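First ORF in transposon ISC1904 (Sulfolobus solfataricus, PDB 3ILX) is the first open reading frame product of a transposon and, through this resolvase-like domain, probably takes part in DNA strand exchange as a serine recombinase of the IS607 type. Local coordinates at residues A[45-49]-A[50-54]; A[57-61]-A[62-66]; A[68-71]-A[72-76]. All blocks are in the same frame, centred on the assembly; numbering follows the deposited sequence.

Interaction 1. Residues A[45-49]-A[50-54]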
loop_
_atom_site.group_PDB
_atom_site.type_symbol
_atom_site.label_atom_id
_atom_site.label_comp_id
_atom_site.label_asym_id
_atom_site.label_seq_id
_atom_site.Cartn_x
_atom_site.Cartn_y
_atom_site.Cartn_z
ATOM N N LEU A 45 3.958 4.689 5.759
ATOM C CA LEU A 45 4.255 4.775 4.331
ATOM C C LEU A 45 5.692 4.363 4.002
ATOM O O LEU A 45 6.016 4.149 2.831
ATOM C CB LEU A 45 4.084 6.222 3.827
ATOM C CG LEU A 45 2.651 6.711 3.658
ATOM C CD1 LEU A 45 2.636 8.202 3.467
ATOM C CD2 LEU A 45 2.016 6.014 2.439
ATOM N N ASN A 46 6.569 4.329 5.011
ATOM C CA ASN A 46 8.014 4.149 4.734
ATOM C C ASN A 46 8.324 2.653 4.550
ATOM O O ASN A 46 8.279 1.858 5.503
ATOM C CB ASN A 46 8.861 4.806 5.825
ATOM C CG ASN A 46 10.380 4.573 5.654
ATOM O OD1 ASN A 46 10.840 3.918 4.718
ATOM N ND2 ASN A 46 11.152 5.115 6.585
HETATM N N MSE A 47 8.565 2.276 3.303
HETATM C CA MSE A 47 8.797 0.873 2.932
HETATM C C MSE A 47 10.245 0.403 3.243
HETATM O O MSE A 47 10.583 -0.773 3.038
HETATM C CB MSE A 47 8.476 0.659 1.451
HETATM C CG MSE A 47 7.066 1.024 1.050
HETATM SE SE MSE A 47 5.908 -0.369 1.669
HETATM C CE MSE A 47 5.559 0.281 3.485
ATOM N N LYS A 48 11.073 1.315 3.758
ATOM C CA LYS A 48 12.436 0.982 4.176
ATOM C C LYS A 48 12.602 0.781 5.688
ATOM O O LYS A 48 13.712 0.522 6.160
ATOM C CB LYS A 48 13.432 2.020 3.631
ATOM C CG LYS A 48 13.435 2.102 2.110
ATOM C CD LYS A 48 14.322 3.256 1.548
ATOM C CE LYS A 48 14.118 3.398 0.049
ATOM N NZ LYS A 48 15.263 4.025 -0.734
ATOM N N ARG A 49 11.505 0.876 6.451
ATOM C CA ARG A 49 11.571 0.614 7.901
ATOM C C ARG A 49 12.280 -0.732 8.178
ATOM O O ARG A 49 11.833 -1.789 7.705
ATOM C CB ARG A 49 10.167 0.551 8.501
ATOM C CG ARG A 49 9.507 1.883 8.871
ATOM C CD ARG A 49 8.058 1.628 9.356
ATOM N NE ARG A 49 7.232 1.232 8.235
ATOM C CZ ARG A 49 6.176 0.429 8.313
ATOM N NH1 ARG A 49 5.490 0.157 7.217
ATOM N NH2 ARG A 49 5.800 -0.116 9.462
ATOM N N LYS A 50 13.370 -0.694 8.936
ATOM C CA LYS A 50 14.147 -1.917 9.253
ATOM C C LYS A 50 13.351 -2.953 9.997
ATOM O O LYS A 50 13.454 -4.139 9.705
ATOM C CB LYS A 50 15.331 -1.594 10.146
ATOM C CG LYS A 50 15.960 -0.285 9.831
ATOM C CD LYS A 50 16.984 -0.396 8.737
ATOM C CE LYS A 50 18.008 0.725 8.934
ATOM N NZ LYS A 50 18.767 1.073 7.691
ATOM N N GLY A 51 12.596 -2.496 10.995
ATOM C CA GLY A 51 11.777 -3.389 11.786
ATOM C C GLY A 51 10.747 -4.081 10.900
ATOM O O GLY A 51 10.626 -5.312 10.940
ATOM N N PHE A 52 10.012 -3.304 10.095
ATOM C CA PHE A 52 8.919 -3.857 9.275
ATOM C C PHE A 52 9.449 -4.846 8.247
ATOM O O PHE A 52 8.823 -5.882 8.008
ATOM C CB PHE A 52 8.174 -2.724 8.572
ATOM C CG PHE A 52 7.213 -3.171 7.487
ATOM C CD1 PHE A 52 5.918 -3.583 7.805
ATOM C CD2 PHE A 52 7.574 -3.070 6.138
ATOM C CE1 PHE A 52 5.039 -3.976 6.789
ATOM C CE2 PHE A 52 6.692 -3.413 5.141
ATOM C CZ PHE A 52 5.395 -3.865 5.487
ATOM N N LEU A 53 10.594 -4.503 7.645
ATOM C CA LEU A 53 11.267 -5.371 6.682
ATOM C C LEU A 53 11.792 -6.675 7.310
ATOM O O LEU A 53 11.614 -7.749 6.722
ATOM C CB LEU A 53 12.393 -4.625 5.963
ATOM C CG LEU A 53 11.941 -3.524 5.016
ATOM C CD1 LEU A 53 13.165 -2.788 4.435
ATOM C CD2 LEU A 53 11.066 -4.127 3.898
ATOM N N LYS A 54 12.396 -6.581 8.503
ATOM C CA LYS A 54 12.788 -7.784 9.261
ATOM C C LYS A 54 11.552 -8.674 9.472
ATOM O O LYS A 54 11.556 -9.878 9.162
ATOM C CB LYS A 54 13.425 -7.409 10.596
ATOM C CG LYS A 54 13.753 -8.603 11.502
ATOM C CD LYS A 54 14.249 -8.113 12.862
ATOM C CE LYS A 54 14.236 -9.224 13.929
ATOM N NZ LYS A 54 15.285 -10.224 13.608
#
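The guanidinium of Arg49 folds back and lies flat on the ring of Phe52, an off-centre cation-pi stack with the planes 21° apart. It forms at the start of helix 50-60, where Arg49 is the N-cap residue. Just before it, Asn46 to Arg49 make a type I beta turn. Arg49 CZ is 4.3 Å from the centroid of the Phe52 ring, and NH1 is the atom over the ring face. The Arg49 chain bends at chi3 (-71°), which brings the flat group over Phe52. Arg49 NE donates to Asn46 O at 3.0 Å, in the carbonyl plane and nearly straight at 164°, so the group is also tied to the turn. Arg49 NH2 bonds Leu75 O and the hydroxyl of Tyr8, outside this stretch. A leucine in place of Arg49 would probably leave Asn46 O and Leu75 O without their guanidinium donors and the Phe52 face without its cation. Asn46 OD1 closes an Asx turn by accepting from Lys48 N at 2.8 Å. Phe52 also packs on Ile82 of the second subunit. A helical backbone bond runs from Leu53 N to Arg49 O, 3.0 Å, while Leu53 CD2 rests 3.5 Å from Met47 O.

Interaction 2. Residues A[57-61]-A[62-66]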
loop_
_atom_site.group_PDB
_atom_site.type_symbol
_atom_site.label_atom_id
_atom_site.label_comp_id
_atom_site.label_asym_id
_atom_site.label_seq_id
_atom_site.Cartn_x
_atom_site.Cartn_y
_atom_site.Cartn_z
ATOM N N ARG A 57 10.148 -10.309 6.163
ATOM C CA ARG A 57 11.028 -11.389 5.751
ATOM C C ARG A 57 10.889 -12.596 6.668
ATOM O O ARG A 57 10.910 -13.728 6.203
ATOM C CB ARG A 57 12.480 -10.913 5.670
ATOM C CG ARG A 57 12.672 -9.963 4.511
ATOM C CD ARG A 57 13.914 -9.098 4.641
ATOM N NE ARG A 57 13.894 -8.106 3.566
ATOM C CZ ARG A 57 14.665 -7.027 3.501
ATOM N NH1 ARG A 57 15.532 -6.756 4.470
ATOM N NH2 ARG A 57 14.564 -6.213 2.461
HETATM N N MSE A 58 10.716 -12.358 7.966
HETATM C CA MSE A 58 10.527 -13.477 8.874
HETATM C C MSE A 58 9.233 -14.241 8.568
HETATM O O MSE A 58 9.223 -15.462 8.614
HETATM C CB MSE A 58 10.525 -13.012 10.330
HETATM C CG MSE A 58 11.899 -12.672 10.860
HETATM SE SE MSE A 58 11.675 -12.052 12.698
HETATM C CE MSE A 58 11.592 -13.809 13.568
ATOM N N ILE A 59 8.149 -13.511 8.305
ATOM C CA ILE A 59 6.861 -14.145 7.979
ATOM C C ILE A 59 7.029 -15.005 6.732
ATOM O O ILE A 59 6.644 -16.177 6.711
ATOM C CB ILE A 59 5.750 -13.097 7.741
ATOM C CG1 ILE A 59 5.430 -12.352 9.036
ATOM C CG2 ILE A 59 4.461 -13.748 7.164
ATOM C CD1 ILE A 59 4.636 -11.038 8.837
ATOM N N LEU A 60 7.623 -14.404 5.702
ATOM C CA LEU A 60 7.873 -15.042 4.419
ATOM C C LEU A 60 8.804 -16.247 4.526
ATOM O O LEU A 60 8.722 -17.166 3.696
ATOM C CB LEU A 60 8.454 -14.030 3.428
ATOM C CG LEU A 60 7.496 -12.982 2.846
ATOM C CD1 LEU A 60 8.274 -11.807 2.186
ATOM C CD2 LEU A 60 6.511 -13.629 1.865
ATOM N N ASN A 61 9.679 -16.234 5.534
ATOM C CA ASN A 61 10.561 -17.359 5.827
ATOM C C ASN A 61 9.951 -18.363 6.824
ATOM O O ASN A 61 10.653 -19.210 7.364
ATOM C CB ASN A 61 11.928 -16.877 6.308
ATOM C CG ASN A 61 13.020 -17.976 6.194
ATOM O OD1 ASN A 61 12.947 -18.876 5.347
ATOM N ND2 ASN A 61 14.017 -17.905 7.058
ATOM N N ASN A 62 8.652 -18.250 7.065
ATOM C CA ASN A 62 7.936 -19.176 7.931
ATOM C C ASN A 62 8.453 -19.197 9.361
ATOM O O ASN A 62 8.494 -20.246 9.972
ATOM C CB ASN A 62 7.964 -20.607 7.349
ATOM C CG ASN A 62 7.338 -20.678 5.970
ATOM O OD1 ASN A 62 6.229 -20.190 5.768
ATOM N ND2 ASN A 62 8.061 -21.241 5.012
ATOM N N GLU A 63 8.850 -18.050 9.889
ATOM C CA GLU A 63 9.375 -17.995 11.260
ATOM C C GLU A 63 8.312 -17.563 12.285
ATOM O O GLU A 63 8.550 -17.580 13.485
ATOM C CB GLU A 63 10.568 -17.046 11.344
ATOM C CG GLU A 63 11.774 -17.528 10.589
ATOM C CD GLU A 63 12.863 -16.481 10.474
ATOM O OE1 GLU A 63 13.324 -15.947 11.503
ATOM O OE2 GLU A 63 13.282 -16.206 9.336
ATOM N N VAL A 64 7.143 -17.181 11.789
ATOM C CA VAL A 64 6.194 -16.395 12.583
ATOM C C VAL A 64 4.844 -17.090 12.679
ATOM O O VAL A 64 4.250 -17.486 11.674
ATOM C CB VAL A 64 6.022 -14.950 12.038
ATOM C CG1 VAL A 64 5.349 -14.054 13.071
ATOM C CG2 VAL A 64 7.375 -14.332 11.666
ATOM N N SER A 65 4.377 -17.237 13.908
ATOM C CA SER A 65 3.062 -17.784 14.154
ATOM C C SER A 65 2.036 -16.662 14.249
ATOM O O SER A 65 0.898 -16.792 13.776
ATOM C CB SER A 65 3.076 -18.570 15.457
ATOM O OG SER A 65 1.755 -18.793 15.925
ATOM N N ARG A 66 2.431 -15.560 14.873
ATOM C CA ARG A 66 1.475 -14.503 15.181
ATOM C C ARG A 66 2.161 -13.125 15.333
ATOM O O ARG A 66 3.233 -13.027 15.937
ATOM C CB ARG A 66 0.732 -14.901 16.465
ATOM C CG ARG A 66 -0.469 -14.097 16.737
ATOM C CD ARG A 66 -1.206 -14.661 17.939
ATOM N NE ARG A 66 -2.016 -15.844 17.658
ATOM C CZ ARG A 66 -2.764 -16.457 18.578
ATOM N NH1 ARG A 66 -2.788 -16.004 19.830
ATOM N NH2 ARG A 66 -3.486 -17.525 18.263
HETATM O O HOH W 1 11.370 -21.330 4.527
#
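Glu63 N donates to Met58 O at 2.9 Å, and Asn62 N donates to Ile59 O at 2.9 Å. Together these bonds make a Schellman motif, which ends helix 50-60. Asn62 is the C-prime residue, with a positive phi of 61°. The two carbonyls at the helix end are thus satisfied by the chain that turns back over them, and Met58 O also takes a weak bond from Asn61 N. The side chains add a second layer. Asn61 ND2 gives a hydrogen bond to Glu63 OE2, 2.9 Å long. It meets the carboxylate on its anti side and out of its plane, with the amide and carboxylate planes 84° apart. Asn61 has CG anti to the backbone N (chi1 -162°), which turns the amide toward that acid. The other amide atom, Asn61 OD1, accepts from a water at 3.0 Å, and the same water is weakly held by Asn62 ND2. Asn62 OD1 bonds His90 ND1, and Glu63 OE1 bonds a glycerol, probably from the crystallisation liquor. Glu63 OE1 also lies 3.4 Å from Met58 CE. Val64 CG2 packs against Met58 CB at 3.7 Å and Ile59 CG1 at 3.8 Å. Where helix 50-60 passes into strand 64-69, Val64 and Met58 both touch Ile6 of strand 4-11, and Ile59 reaches Val86 and Cys87 of helix 80-89.

Interaction 3. Residues A[68-71]-A[72-76]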
loop_
_atom_site.group_PDB
_atom_site.type_symbol
_atom_site.label_atom_id
_atom_site.label_comp_id
_atom_site.label_asym_id
_atom_site.label_seq_id
_atom_site.Cartn_x
_atom_site.Cartn_y
_atom_site.Cartn_z
ATOM N N ILE A 68 1.235 -9.305 16.778
ATOM C CA ILE A 68 0.264 -8.481 17.502
ATOM C C ILE A 68 0.656 -6.996 17.388
ATOM O O ILE A 68 1.816 -6.619 17.551
ATOM C CB ILE A 68 0.085 -8.919 18.964
ATOM C CG1 ILE A 68 -0.336 -10.409 19.039
ATOM C CG2 ILE A 68 -0.968 -8.033 19.678
ATOM C CD1 ILE A 68 0.761 -11.344 19.304
ATOM N N THR A 69 -0.323 -6.177 17.022
ATOM C CA THR A 69 -0.087 -4.752 16.861
ATOM C C THR A 69 -1.305 -4.039 17.442
ATOM O O THR A 69 -2.372 -4.676 17.643
ATOM C CB THR A 69 0.318 -4.422 15.361
ATOM O OG1 THR A 69 0.894 -3.117 15.281
ATOM C CG2 THR A 69 -0.851 -4.560 14.419
ATOM N N ALA A 70 -1.142 -2.762 17.808
ATOM C CA ALA A 70 -2.230 -2.017 18.469
ATOM C C ALA A 70 -3.480 -1.798 17.589
ATOM O O ALA A 70 -4.632 -1.902 18.053
ATOM C CB ALA A 70 -1.701 -0.684 19.016
ATOM N N TYR A 71 -3.235 -1.464 16.326
ATOM C CA TYR A 71 -4.270 -1.335 15.303
ATOM C C TYR A 71 -3.628 -1.432 13.905
ATOM O O TYR A 71 -2.377 -1.383 13.779
ATOM C CB TYR A 71 -5.123 -0.057 15.505
ATOM C CG TYR A 71 -4.328 1.155 15.952
ATOM C CD1 TYR A 71 -3.740 2.001 15.003
ATOM C CD2 TYR A 71 -4.158 1.461 17.314
ATOM C CE1 TYR A 71 -3.021 3.125 15.387
ATOM C CE2 TYR A 71 -3.404 2.580 17.707
ATOM C CZ TYR A 71 -2.833 3.398 16.723
ATOM O OH TYR A 71 -2.087 4.526 17.041
ATOM N N PRO A 72 -4.466 -1.593 12.854
ATOM C CA PRO A 72 -3.895 -1.959 11.547
ATOM C C PRO A 72 -2.846 -0.963 10.989
ATOM O O PRO A 72 -1.801 -1.408 10.448
ATOM C CB PRO A 72 -5.137 -2.066 10.628
ATOM C CG PRO A 72 -6.298 -2.460 11.635
ATOM C CD PRO A 72 -5.950 -1.622 12.856
ATOM N N ASP A 73 -3.083 0.353 11.148
ATOM C CA ASP A 73 -2.132 1.346 10.564
ATOM C C ASP A 73 -0.778 1.417 11.283
ATOM O O ASP A 73 0.171 2.030 10.775
ATOM C CB ASP A 73 -2.761 2.732 10.337
ATOM C CG ASP A 73 -2.643 3.646 11.543
ATOM O OD1 ASP A 73 -2.335 3.152 12.654
ATOM O OD2 ASP A 73 -2.878 4.870 11.383
ATOM N N ARG A 74 -0.647 0.720 12.415
ATOM C CA ARG A 74 0.697 0.511 12.954
ATOM C C ARG A 74 1.600 -0.212 11.948
ATOM O O ARG A 74 2.790 0.135 11.808
ATOM C CB ARG A 74 0.665 -0.245 14.282
ATOM C CG ARG A 74 -0.041 0.528 15.446
ATOM C CD ARG A 74 0.605 1.917 15.647
ATOM N NE ARG A 74 0.004 2.955 14.804
ATOM C CZ ARG A 74 0.418 4.226 14.761
ATOM N NH1 ARG A 74 1.485 4.614 15.480
ATOM N NH2 ARG A 74 -0.232 5.113 13.989
ATOM N N LEU A 75 1.055 -1.199 11.245
ATOM C CA LEU A 75 1.867 -1.965 10.272
ATOM C C LEU A 75 2.137 -1.195 9.002
ATOM O O LEU A 75 3.289 -1.090 8.570
ATOM C CB LEU A 75 1.254 -3.354 9.945
ATOM C CG LEU A 75 1.640 -4.380 11.021
ATOM C CD1 LEU A 75 0.698 -5.624 11.009
ATOM C CD2 LEU A 75 3.140 -4.767 10.918
ATOM N N VAL A 76 1.077 -0.698 8.372
ATOM C CA VAL A 76 1.188 0.034 7.107
ATOM C C VAL A 76 0.036 0.999 6.969
ATOM O O VAL A 76 -1.039 0.797 7.576
ATOM C CB VAL A 76 1.132 -0.897 5.842
ATOM C CG1 VAL A 76 2.455 -1.625 5.623
ATOM C CG2 VAL A 76 -0.036 -1.892 5.935
#
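The side chains of Tyr71 and Arg74 run alongside each other in the same direction. Arg74 CG sits over one face of the Tyr71 ring, 4.0 Å from the centroid, as a CH-pi contact. Further out the relation is reversed: Tyr71 OH stands over the centre of the Arg74 guanidinium, 3.4 Å from CZ. The ring and guanidinium planes are 52° apart, so this is not a flat stack. Tyr71 has CG between its backbone N and carbonyl carbon (chi1 39°), and this sets the ring beside the arginine. Bends at chi2 and chi3 carry Arg74 along the ring. The backbones are joined as well, by Arg74 N to Tyr71 O at 3.0 Å. This is the carboxyl end of strand 64-69, in the parallel sheet of a resolvase catalytic-domain fold, where the chain passes into the short, weakly bonded helix 72-75. Thr69, the third main participant, ends the strand. Thr69 OG1 bonds Tyr8 O, and Arg74 CB lies 3.0 Å from Thr69 OG1. The Thr69 methyl, CG2, meets Leu75 CD1 at 3.9 Å. The Arg74 guanidinium has several polar partners. NH1 bonds Arg10 O, and NH2 forms a salt bridge with Glu107. Asp73 lies at the guanidinium edge, but the position of its OD1 is doubtful. Asp73 OD2 is held by Arg77 NH1 and Thr103 OG1.

Interaction 3 is the buried one, its centre about 6 Å from the centre of the chain. Interactions 1 and 2 are partly buried, and both reach the second subunit. Interactions 1 and 2 use the two ends of helix 50-60: 45-54 lies at its start, where a cation-pi stack adds to the capping turn, and 57-66 at its end. Interactions 2 and 3 share strand 64-69, entering and leaving it. Interactions 1 and 3 touch directly: Phe52 CE1 packs on Val76 CG1 at 3.7 Å. Both set an arginine against an aromatic ring, at different tilts. Interaction 2 relies on backbone bonds and apolar Val64 packing, with amides, a carboxylate and water on the outside.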